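Local coordinates for ribosomal protein s2-related protein (Deinococcus radiodurans, PDB 2JH3) that binds a [4Fe-4S] cluster and probably acts as a sirohydrochlorin ferrochelatase or a related chelatase, at residues Ala127-Asp132 with Gly248-Val253; Ala155-His160 with Val210-His215. All blocks are in the same frame, centred on the assembly; numbering follows the deposited sequence.

Contact 1. Residues Ala127-Asp132 with Gly248-Val253; sequences AAQARD and GEHPAV
His250 reaches from the loop between strand 241-243 and helix 253-262 to the side of helix 122-133, and its ring does nearly all the work of the contact. The polar part is one hydrogen bond, from NE2 of His250 to OD2 of Asp132, 2.7 Å long and almost straight at 171°. The acceptor lies practically in the ring plane, whereas the N-H comes in 41° above the plane of the carboxylate. With CG of His250 anti to the backbone N (chi1 -162°), the imidazole stands out from its own loop and carries NE2 over to the helix. The other ring nitrogen turns back: ND1 of His250 accepts from the backbone N of Ala252 at 3.3 Å, tilted from the ring plane, a capping bond in the type I turn from His250 to Val253 that leads into the next helix.

Van der Waals contacts surround these bonds. CB of Ala128 meets CE1 of His250 obliquely at 3.5 Å. One face of the imidazole carries the backbone N of Gln129 near its rim, the opposite face CD of Pro251. CA of Gln129 lies 3.8 Å from CD2 of His250, while the amide of Gln129 stands steeply to the ring. Replacing His250 by an alanine would probably leave Asp132 without this donor and the Ala252 amide without its cap, and open a gap beside Ala128.

This histidine-carboxylate hydrogen bond ties a loop of the second CbiX region to helix 122-133, which also lies on strand 207-211 through Gln129 and Ala130 against Val210. With both ring nitrogens engaged, the imidazole's rotation is largely set, chiefly by the straight bond to Asp132. The arrangement is consistent with a neutral ring protonated at NE2, its N-H polarised by the carboxylate.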
ATOM      1  N   ALA A 127     -17.997 -39.462   9.821  1.00 33.05           N
ATOM      2  CA  ALA A 127     -17.476 -40.789  10.273  1.00 33.82           C
ATOM      3  C   ALA A 127     -16.035 -41.045   9.892  1.00 35.43           C
ATOM      4  O   ALA A 127     -15.205 -41.516  10.710  1.00 35.94           O
ATOM      5  CB  ALA A 127     -18.391 -41.926   9.834  1.00 34.04           C
ATOM      6  N   ALA A 128     -15.656 -40.678   8.689  1.00 36.44           N
ATOM      7  CA  ALA A 128     -14.289 -40.975   8.292  1.00 37.12           C
ATOM      8  C   ALA A 128     -13.287 -40.163   9.066  1.00 37.68           C
ATOM      9  O   ALA A 128     -12.259 -40.684   9.510  1.00 39.00           O
ATOM     10  CB  ALA A 128     -14.116 -40.753   6.844  1.00 37.52           C
ATOM     11  N   GLN A 129     -13.561 -38.872   9.208  1.00 38.23           N
ATOM     12  CA  GLN A 129     -12.737 -37.982  10.021  1.00 38.29           C
ATOM     13  C   GLN A 129     -12.701 -38.512  11.477  1.00 38.48           C
ATOM     14  O   GLN A 129     -11.650 -38.495  12.115  1.00 38.81           O
ATOM     15  CB  GLN A 129     -13.303 -36.565   9.924  1.00 37.68           C
ATOM     16  CG  GLN A 129     -12.623 -35.473  10.680  1.00 38.36           C
ATOM     17  CD  GLN A 129     -11.142 -35.398  10.439  1.00 43.62           C
ATOM     18  OE1 GLN A 129     -10.667 -34.498   9.791  1.00 43.73           O
ATOM     19  NE2 GLN A 129     -10.394 -36.339  11.003  1.00 49.61           N
ATOM     20  N   ALA A 130     -13.835 -38.965  11.987  1.00 38.86           N
ATOM     21  CA  ALA A 130     -13.904 -39.467  13.363  1.00 40.59           C
ATOM     22  C   ALA A 130     -12.936 -40.653  13.517  1.00 41.93           C
ATOM     23  O   ALA A 130     -12.079 -40.671  14.423  1.00 41.94           O
ATOM     24  CB  ALA A 130     -15.319 -39.882  13.701  1.00 39.42           C
ATOM     25  N   ARG A 131     -13.035 -41.606  12.586  1.00 43.31           N
ATOM     26  CA  ARG A 131     -12.215 -42.824  12.647  1.00 43.94           C
ATOM     27  C   ARG A 131     -10.775 -42.493  12.523  1.00 44.07           C
ATOM     28  O   ARG A 131      -9.953 -43.065  13.229  1.00 43.95           O
ATOM     29  CB  ARG A 131     -12.629 -43.807  11.570  1.00 44.34           C
ATOM     30  CG  ARG A 131     -14.001 -44.381  11.809  1.00 44.39           C
ATOM     31  CD  ARG A 131     -14.341 -45.485  10.821  1.00 47.72           C
ATOM     32  NE  ARG A 131     -14.240 -45.045   9.422  1.00 49.40           N
ATOM     33  CZ  ARG A 131     -15.262 -44.798   8.586  1.00 50.33           C
ATOM     34  NH1 ARG A 131     -16.537 -44.951   8.945  1.00 49.19           N
ATOM     35  NH2 ARG A 131     -14.985 -44.390   7.339  1.00 50.91           N
ATOM     36  N   ASP A 132     -10.453 -41.536  11.665  1.00 45.02           N
ATOM     37  CA  ASP A 132      -9.057 -41.157  11.454  1.00 45.42           C
ATOM     38  C   ASP A 132      -8.474 -40.482  12.679  1.00 45.84           C
ATOM     39  O   ASP A 132      -7.262 -40.464  12.877  1.00 45.96           O
ATOM     40  CB  ASP A 132      -8.914 -40.209  10.252  1.00 46.20           C
ATOM     41  CG  ASP A 132      -9.261 -40.877   8.905  1.00 47.92           C
ATOM     42  OD1 ASP A 132      -9.555 -42.103   8.890  1.00 45.67           O
ATOM     43  OD2 ASP A 132      -9.235 -40.138   7.867  1.00 50.66           O
ATOM     44  N   GLY A 248     -14.308 -30.286   6.804  1.00 37.19           N
ATOM     45  CA  GLY A 248     -14.121 -29.649   5.501  1.00 38.49           C
ATOM     46  C   GLY A 248     -12.746 -29.917   4.944  1.00 39.90           C
ATOM     47  O   GLY A 248     -12.545 -29.759   3.762  1.00 42.07           O
ATOM     48  N   GLU A 249     -11.792 -30.314   5.783  1.00 41.08           N
ATOM     49  CA  GLU A 249     -10.447 -30.518   5.315  1.00 41.27           C
ATOM     50  C   GLU A 249     -10.170 -32.009   4.995  1.00 40.80           C
ATOM     51  O   GLU A 249      -9.084 -32.363   4.546  1.00 40.76           O
ATOM     52  CB  GLU A 249      -9.442 -29.972   6.341  1.00 42.78           C
ATOM     53  CG  GLU A 249      -9.834 -28.629   7.084  1.00 48.91           C
ATOM     54  CD  GLU A 249      -9.606 -27.327   6.290  1.00 55.17           C
ATOM     55  OE1 GLU A 249      -9.851 -27.338   5.061  1.00 61.18           O
ATOM     56  OE2 GLU A 249      -9.197 -26.287   6.900  1.00 58.86           O
ATOM     57  N   HIS A 250     -11.161 -32.874   5.150  1.00 39.52           N
ATOM     58  CA  HIS A 250     -10.981 -34.280   4.919  1.00 39.77           C
ATOM     59  C   HIS A 250     -11.115 -34.673   3.403  1.00 39.77           C
ATOM     60  O   HIS A 250     -12.017 -34.241   2.730  1.00 39.21           O
ATOM     61  CB  HIS A 250     -12.002 -35.051   5.767  1.00 38.68           C
ATOM     62  CG  HIS A 250     -11.654 -36.497   5.960  1.00 40.04           C
ATOM     63  ND1 HIS A 250     -12.162 -37.508   5.168  1.00 38.18           N
ATOM     64  CD2 HIS A 250     -10.841 -37.102   6.863  1.00 39.20           C
ATOM     65  CE1 HIS A 250     -11.649 -38.665   5.547  1.00 39.98           C
ATOM     66  NE2 HIS A 250     -10.839 -38.446   6.572  1.00 38.32           N
ATOM     67  N   PRO A 251     -10.260 -35.576   2.896  1.00 40.22           N
ATOM     68  CA  PRO A 251     -10.350 -35.849   1.440  1.00 39.89           C
ATOM     69  C   PRO A 251     -11.692 -36.410   1.014  1.00 39.86           C
ATOM     70  O   PRO A 251     -12.033 -36.385  -0.166  1.00 40.00           O
ATOM     71  CB  PRO A 251      -9.247 -36.867   1.184  1.00 40.58           C
ATOM     72  CG  PRO A 251      -8.350 -36.822   2.460  1.00 41.36           C
ATOM     73  CD  PRO A 251      -9.241 -36.403   3.565  1.00 40.37           C
ATOM     74  N   ALA A 252     -12.448 -36.929   1.970  1.00 38.91           N
ATOM     75  CA  ALA A 252     -13.732 -37.538   1.656  1.00 38.24           C
ATOM     76  C   ALA A 252     -14.738 -36.512   1.170  1.00 37.38           C
ATOM     77  O   ALA A 252     -15.708 -36.880   0.537  1.00 36.94           O
ATOM     78  CB  ALA A 252     -14.273 -38.262   2.876  1.00 38.66           C
ATOM     79  N   VAL A 253     -14.509 -35.224   1.431  1.00 36.77           N
ATOM     80  CA  VAL A 253     -15.494 -34.216   0.975  1.00 36.39           C
ATOM     81  C   VAL A 253     -15.562 -34.106  -0.539  1.00 34.85           C
ATOM     82  O   VAL A 253     -16.604 -33.747  -1.054  1.00 32.97           O
ATOM     83  CB  VAL A 253     -15.322 -32.819   1.627  1.00 37.26           C
ATOM     84  CG1 VAL A 253     -15.710 -32.881   3.115  1.00 38.66           C
ATOM     85  CG2 VAL A 253     -13.919 -32.340   1.564  1.00 40.38           C
TER

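Contact 2. Residues Ala155-His160 with Val210-His215; sequences AALETH and VPFLTH
Leu157 and Phe212 both set CG anti to the backbone N, at chi1 174° and -169°, and these torsions send the two side chains past each other in opposite directions from the first turns of helix 155-167 and from the segment 210-215. The outcome is a CH-pi contact: CD1 of Leu157 sits over one face of the Phe212 ring, 3.9 Å from its centroid and only 17° off the normal. The second methyl, CD2 of Leu157, packs 3.9 Å from CB of Phe212, and CB of Leu157 lies 3.9 Å from CD2 of Phe212, so the root of the leucine lies against the ring and one of its methyls against the root of the phenylalanine.

In the fold, Phe212 is the centre of an inverse gamma turn, in the chain that continues from strand 207-211 of the five-stranded parallel sheet in the second CbiX region. Its side chain starts off toward helix 155-167. Met122 and Ile126 of helix 122-133 also touch the phenyl group, which therefore joins two helices.

Farther out, CZ of Phe212 comes 4.0 Å from ND1 of His160. Those rings meet obliquely, with centroids 5.9 Å apart. NE2 of His160 makes a weak hydrogen bond to the backbone O of His119.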
ATOM      1  N   ALA A 155     -29.723 -27.141  11.338  1.00 38.56           N
ATOM      2  CA  ALA A 155     -30.667 -28.200  11.050  1.00 37.42           C
ATOM      3  C   ALA A 155     -30.094 -29.259  10.152  1.00 36.44           C
ATOM      4  O   ALA A 155     -30.413 -30.398  10.293  1.00 36.65           O
ATOM      5  CB  ALA A 155     -31.865 -27.585  10.405  1.00 38.67           C
ATOM      6  N   ALA A 156     -29.210 -28.909   9.226  1.00 36.18           N
ATOM      7  CA  ALA A 156     -28.609 -29.927   8.345  1.00 34.43           C
ATOM      8  C   ALA A 156     -27.722 -30.856   9.148  1.00 33.16           C
ATOM      9  O   ALA A 156     -27.727 -32.076   8.943  1.00 31.87           O
ATOM     10  CB  ALA A 156     -27.828 -29.274   7.215  1.00 34.95           C
ATOM     11  N   LEU A 157     -26.950 -30.305  10.076  1.00 32.01           N
ATOM     12  CA  LEU A 157     -26.094 -31.150  10.885  1.00 32.66           C
ATOM     13  C   LEU A 157     -26.903 -32.106  11.762  1.00 33.42           C
ATOM     14  O   LEU A 157     -26.511 -33.270  11.954  1.00 32.66           O
ATOM     15  CB  LEU A 157     -25.145 -30.300  11.745  1.00 32.26           C
ATOM     16  CG  LEU A 157     -24.281 -31.070  12.741  1.00 31.14           C
ATOM     17  CD1 LEU A 157     -23.442 -32.046  12.023  1.00 27.31           C
ATOM     18  CD2 LEU A 157     -23.429 -30.092  13.560  1.00 30.26           C
ATOM     19  N   GLU A 158     -28.020 -31.603  12.295  1.00 34.82           N
ATOM     20  CA  GLU A 158     -28.960 -32.446  13.063  1.00 35.71           C
ATOM     21  C   GLU A 158     -29.477 -33.621  12.210  1.00 35.26           C
ATOM     22  O   GLU A 158     -29.542 -34.770  12.653  1.00 34.78           O
ATOM     23  CB  GLU A 158     -30.114 -31.592  13.575  1.00 37.37           C
ATOM     24  CG  GLU A 158     -29.638 -30.462  14.574  1.00 41.37           C
ATOM     25  CD  GLU A 158     -29.274 -30.962  15.995  1.00 45.10           C
ATOM     26  OE1 GLU A 158     -29.428 -32.194  16.242  1.00 48.10           O
ATOM     27  OE2 GLU A 158     -28.847 -30.114  16.865  1.00 45.36           O
ATOM     28  N   THR A 159     -29.750 -33.361  10.945  1.00 35.10           N
ATOM     29  CA  THR A 159     -30.133 -34.482  10.049  1.00 34.37           C
ATOM     30  C   THR A 159     -29.032 -35.531   9.969  1.00 33.35           C
ATOM     31  O   THR A 159     -29.266 -36.702  10.226  1.00 33.03           O
ATOM     32  CB  THR A 159     -30.572 -33.920   8.719  1.00 34.69           C
ATOM     33  OG1 THR A 159     -31.758 -33.152   8.960  1.00 33.77           O
ATOM     34  CG2 THR A 159     -30.851 -35.006   7.707  1.00 34.79           C
ATOM     35  N   HIS A 160     -27.799 -35.108   9.740  1.00 31.75           N
ATOM     36  CA  HIS A 160     -26.681 -36.032   9.729  1.00 32.59           C
ATOM     37  C   HIS A 160     -26.416 -36.747  11.063  1.00 32.93           C
ATOM     38  O   HIS A 160     -25.983 -37.915  11.063  1.00 32.78           O
ATOM     39  CB  HIS A 160     -25.407 -35.303   9.332  1.00 32.24           C
ATOM     40  CG  HIS A 160     -25.515 -34.677   7.984  1.00 32.33           C
ATOM     41  ND1 HIS A 160     -25.183 -33.355   7.731  1.00 35.46           N
ATOM     42  CD2 HIS A 160     -26.068 -35.153   6.850  1.00 29.37           C
ATOM     43  CE1 HIS A 160     -25.482 -33.075   6.469  1.00 33.10           C
ATOM     44  NE2 HIS A 160     -26.020 -34.146   5.915  1.00 36.47           N
ATOM     45  N   VAL A 210     -15.653 -33.982  16.232  1.00 27.58           N
ATOM     46  CA  VAL A 210     -15.541 -33.531  14.833  1.00 27.48           C
ATOM     47  C   VAL A 210     -16.275 -32.185  14.629  1.00 25.31           C
ATOM     48  O   VAL A 210     -17.504 -32.099  14.640  1.00 24.77           O
ATOM     49  CB  VAL A 210     -15.973 -34.633  13.812  1.00 26.99           C
ATOM     50  CG1 VAL A 210     -15.971 -34.102  12.304  1.00 31.59           C
ATOM     51  CG2 VAL A 210     -15.042 -35.818  13.940  1.00 28.35           C
ATOM     52  N   PRO A 211     -15.497 -31.141  14.427  1.00 24.20           N
ATOM     53  CA  PRO A 211     -15.993 -29.871  13.979  1.00 25.42           C
ATOM     54  C   PRO A 211     -16.624 -29.902  12.589  1.00 24.39           C
ATOM     55  O   PRO A 211     -15.939 -30.266  11.583  1.00 26.10           O
ATOM     56  CB  PRO A 211     -14.740 -28.977  13.994  1.00 24.64           C
ATOM     57  CG  PRO A 211     -13.771 -29.703  14.908  1.00 25.72           C
ATOM     58  CD  PRO A 211     -14.029 -31.114  14.574  1.00 24.90           C
ATOM     59  N   PHE A 212     -17.923 -29.591  12.535  1.00 25.45           N
ATOM     60  CA  PHE A 212     -18.682 -29.511  11.235  1.00 26.34           C
ATOM     61  C   PHE A 212     -18.447 -28.123  10.628  1.00 26.33           C
ATOM     62  O   PHE A 212     -19.340 -27.319  10.564  1.00 25.62           O
ATOM     63  CB  PHE A 212     -20.164 -29.721  11.456  1.00 26.70           C
ATOM     64  CG  PHE A 212     -20.946 -29.922  10.191  1.00 27.55           C
ATOM     65  CD1 PHE A 212     -20.736 -31.055   9.415  1.00 31.03           C
ATOM     66  CD2 PHE A 212     -21.985 -29.051   9.833  1.00 26.98           C
ATOM     67  CE1 PHE A 212     -21.497 -31.302   8.261  1.00 28.45           C
ATOM     68  CE2 PHE A 212     -22.722 -29.303   8.688  1.00 29.24           C
ATOM     69  CZ  PHE A 212     -22.472 -30.446   7.912  1.00 27.67           C
ATOM     70  N   LEU A 213     -17.198 -27.876  10.260  1.00 27.52           N
ATOM     71  CA  LEU A 213     -16.693 -26.583   9.787  1.00 28.82           C
ATOM     72  C   LEU A 213     -15.850 -26.811   8.530  1.00 28.98           C
ATOM     73  O   LEU A 213     -15.154 -27.833   8.406  1.00 27.65           O
ATOM     74  CB  LEU A 213     -15.739 -26.002  10.871  1.00 29.85           C
ATOM     75  CG  LEU A 213     -16.228 -25.143  12.024  1.00 32.63           C
ATOM     76  CD1 LEU A 213     -17.688 -24.996  12.137  1.00 34.51           C
ATOM     77  CD2 LEU A 213     -15.581 -25.617  13.306  1.00 32.85           C
ATOM     78  N   THR A 214     -15.852 -25.837   7.610  1.00 29.79           N
ATOM     79  CA  THR A 214     -14.915 -25.918   6.491  1.00 30.20           C
ATOM     80  C   THR A 214     -13.512 -25.733   6.988  1.00 30.81           C
ATOM     81  O   THR A 214     -12.579 -26.360   6.480  1.00 32.22           O
ATOM     82  CB  THR A 214     -15.174 -24.842   5.406  1.00 29.49           C
ATOM     83  OG1 THR A 214     -15.244 -23.562   6.026  1.00 29.31           O
ATOM     84  CG2 THR A 214     -16.460 -25.122   4.658  1.00 28.37           C
ATOM     85  N   HIS A 215     -13.353 -24.849   7.963  1.00 31.83           N
ATOM     86  CA  HIS A 215     -12.030 -24.512   8.497  1.00 32.29           C
ATOM     87  C   HIS A 215     -12.158 -24.069   9.923  1.00 35.07           C
ATOM     88  O   HIS A 215     -13.259 -23.881  10.446  1.00 34.80           O
ATOM     89  CB  HIS A 215     -11.379 -23.361   7.701  1.00 32.06           C
ATOM     90  CG  HIS A 215     -12.227 -22.140   7.680  1.00 29.08           C
ATOM     91  ND1 HIS A 215     -13.444 -22.102   7.017  1.00 29.10           N
ATOM     92  CD2 HIS A 215     -12.096 -20.959   8.304  1.00 26.87           C
ATOM     93  CE1 HIS A 215     -14.001 -20.921   7.205  1.00 30.57           C
ATOM     94  NE2 HIS A 215     -13.208 -20.213   7.993  1.00 27.86           N
TER

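Contact 1 is a surface contact, contact 2 a buried one, and the chemistry follows: a histidine-carboxylate hydrogen bond with a capping bond in the first, a leucine methyl over a phenyl face in the second. Their centres are about 12 Å apart, and they share surroundings. Helix 122-133 supplies one side of contact 1 and also borders contact 2. Ala130 packs its CA 3.9 Å from CG2 of Val210, and the loops that follow the two neighbouring strands are probably joined by a hydrogen bond from Gly248 N to Leu213 O. Both contacts lie away from the iron-sulfur cluster.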